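Local structure of LPXTG cell wall surface protein (Streptococcus gordonii, 7AVH) at residues T89-S94 with D155-G160. The protein is a cell-wall-anchored streptococcal surface protein, probably an adhesin, whose tandem SHIRT repeats, two of them in this chain, probably set how far it projects from the cell. Residues are numbered along the deposited sequence; the frame is centred on the assembly and turned at random.
Sequences THEFVS and DAHFVG
His157 reaches across from its strand to grip two residues of the neighbouring one, Thr89 and Glu91. Its ND1 lies 2.7 Å from Thr89 OG1, and either atom could be the donor. At the other ring nitrogen, NE2 donates to Glu91 OE1 over 2.9 Å, almost straight at 175°, a His-carboxylate hydrogen bond. OE1 lies in the ring plane and receives the bond on the anti side of its carboxylate, which is turned 47° from the ring. Both partners meet the imidazole at its edge, which should limit its rotation. The imidazole is carried beside Glu91 CB because CG of His157 is anti to the backbone N (chi1 -174°). Further along this face, Val93 CG2 packs on Val159 CG1 at 3.9 Å.

Beneath these side chains the strands form a regular parallel beta ladder. Thr89 N donates to Ala156 O at 2.9 Å, and Thr89 O accepts from Phe158 N at 2.8 Å. The ladder continues from Glu91 N to Phe158 O, from Gly160 N to Glu91 O and from Val93 N to Gly160 O.

His90, Phe92 and Phe158 occupy the other face. His90 NE2 is hydrogen-bonded to Thr125 N, while Phe92 meets Trp162 edge-to-face. Glu91 OE1 is also hydrogen-bonded to a Tris molecule, probably from the crystallisation liquor. The contact pairs the 89-94 end of strand 72-94 with strand 156-166, in the second of this chain's two SHIRT domains; strand 113-117 pairs antiparallel with the former and strand 137-144 with the latter.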
loop_
_atom_site.group_PDB
_atom_site.type_symbol
_atom_site.label_atom_id
_atom_site.label_comp_id
_atom_site.label_asym_id
_atom_site.label_seq_id
_atom_site.Cartn_x
_atom_site.Cartn_y
_atom_site.Cartn_z
ATOM N N THR A 89 -0.609 -3.974 -16.037
ATOM C CA THR A 89 -1.217 -3.410 -17.232
ATOM C C THR A 89 -1.386 -4.506 -18.297
ATOM O O THR A 89 -0.820 -5.589 -18.182
ATOM C CB THR A 89 -0.287 -2.268 -17.705
ATOM O OG1 THR A 89 1.013 -2.793 -17.969
ATOM C CG2 THR A 89 -0.132 -1.188 -16.605
ATOM N N HIS A 90 -2.123 -4.084 -19.326
ATOM C CA HIS A 90 -2.505 -5.014 -20.416
ATOM C C HIS A 90 -2.213 -4.334 -21.706
ATOM O O HIS A 90 -2.327 -3.135 -21.901
ATOM C CB HIS A 90 -4.015 -5.333 -20.273
ATOM C CG HIS A 90 -4.443 -5.904 -18.965
ATOM N ND1 HIS A 90 -4.640 -5.105 -17.834
ATOM C CD2 HIS A 90 -4.721 -7.155 -18.572
ATOM C CE1 HIS A 90 -5.023 -5.889 -16.856
ATOM N NE2 HIS A 90 -5.053 -7.169 -17.218
ATOM N N GLU A 91 -2.056 -5.229 -22.706
ATOM C CA GLU A 91 -1.931 -4.829 -24.112
ATOM C C GLU A 91 -2.539 -5.940 -24.984
ATOM O O GLU A 91 -2.477 -7.073 -24.582
ATOM C CB GLU A 91 -0.472 -4.669 -24.492
ATOM C CG GLU A 91 -0.047 -4.498 -25.908
ATOM C CD GLU A 91 1.428 -4.411 -26.161
ATOM O OE1 GLU A 91 2.314 -4.582 -25.201
ATOM O OE2 GLU A 91 1.703 -4.101 -27.370
ATOM N N PHE A 92 -3.107 -5.536 -26.090
ATOM C CA PHE A 92 -3.567 -6.529 -27.101
ATOM C C PHE A 92 -2.757 -6.391 -28.373
ATOM O O PHE A 92 -2.374 -5.321 -28.808
ATOM C CB PHE A 92 -5.013 -6.243 -27.442
ATOM C CG PHE A 92 -6.040 -6.543 -26.393
ATOM C CD1 PHE A 92 -5.826 -7.431 -25.365
ATOM C CD2 PHE A 92 -7.308 -5.999 -26.528
ATOM C CE1 PHE A 92 -6.849 -7.784 -24.463
ATOM C CE2 PHE A 92 -8.334 -6.339 -25.640
ATOM C CZ PHE A 92 -8.125 -7.248 -24.615
ATOM N N VAL A 93 -2.572 -7.569 -28.972
ATOM C CA VAL A 93 -1.885 -7.675 -30.285
ATOM C C VAL A 93 -2.702 -8.653 -31.161
ATOM O O VAL A 93 -3.384 -9.536 -30.649
ATOM C CB VAL A 93 -0.440 -8.212 -30.119
ATOM C CG1 VAL A 93 0.460 -7.255 -29.377
ATOM C CG2 VAL A 93 -0.361 -9.604 -29.536
ATOM N N SER A 94 -2.519 -8.446 -32.445
ATOM C CA SER A 94 -3.000 -9.429 -33.449
ATOM C C SER A 94 -2.016 -10.594 -33.590
ATOM O O SER A 94 -0.772 -10.337 -33.752
ATOM C CB SER A 94 -3.170 -8.753 -34.768
ATOM O OG SER A 94 -3.386 -9.795 -35.771
ATOM N N ASP A 155 6.199 -2.686 -11.981
ATOM C CA ASP A 155 4.889 -2.954 -12.584
ATOM C C ASP A 155 4.986 -4.188 -13.536
ATOM O O ASP A 155 6.072 -4.437 -14.107
ATOM C CB ASP A 155 4.509 -1.746 -13.434
ATOM C CG ASP A 155 4.234 -0.459 -12.635
ATOM O OD1 ASP A 155 3.855 -0.585 -11.433
ATOM O OD2 ASP A 155 4.375 0.664 -13.259
ATOM N N ALA A 156 3.889 -4.940 -13.574
ATOM C CA ALA A 156 3.761 -6.058 -14.514
ATOM C C ALA A 156 2.983 -5.641 -15.742
ATOM O O ALA A 156 2.192 -4.675 -15.723
ATOM C CB ALA A 156 3.067 -7.223 -13.837
ATOM N N HIS A 157 3.178 -6.441 -16.807
ATOM C CA HIS A 157 2.523 -6.162 -18.084
ATOM C C HIS A 157 2.173 -7.498 -18.759
ATOM O O HIS A 157 3.030 -8.364 -18.814
ATOM C CB HIS A 157 3.455 -5.330 -18.981
ATOM C CG HIS A 157 2.826 -4.870 -20.252
ATOM N ND1 HIS A 157 1.822 -3.935 -20.260
ATOM C CD2 HIS A 157 3.088 -5.209 -21.582
ATOM C CE1 HIS A 157 1.469 -3.694 -21.552
ATOM N NE2 HIS A 157 2.275 -4.447 -22.350
ATOM N N PHE A 158 0.930 -7.567 -19.205
ATOM C CA PHE A 158 0.436 -8.807 -19.854
ATOM C C PHE A 158 0.015 -8.463 -21.281
ATOM O O PHE A 158 -0.709 -7.504 -21.512
ATOM C CB PHE A 158 -0.788 -9.299 -19.088
ATOM C CG PHE A 158 -0.438 -9.750 -17.690
ATOM C CD1 PHE A 158 0.140 -10.973 -17.477
ATOM C CD2 PHE A 158 -0.711 -8.943 -16.583
ATOM C CE1 PHE A 158 0.408 -11.461 -16.208
ATOM C CE2 PHE A 158 -0.395 -9.408 -15.321
ATOM C CZ PHE A 158 0.160 -10.641 -15.140
ATOM N N VAL A 159 0.404 -9.358 -22.184
ATOM C CA VAL A 159 0.145 -9.188 -23.651
ATOM C C VAL A 159 -0.875 -10.245 -24.102
ATOM O O VAL A 159 -0.579 -11.435 -23.961
ATOM C CB VAL A 159 1.432 -9.299 -24.491
ATOM C CG1 VAL A 159 1.099 -9.112 -25.975
ATOM C CG2 VAL A 159 2.455 -8.296 -23.999
ATOM N N GLY A 160 -2.036 -9.774 -24.550
ATOM C CA GLY A 160 -3.120 -10.684 -24.986
ATOM C C GLY A 160 -3.232 -10.722 -26.504
ATOM O O GLY A 160 -3.221 -9.687 -27.143
#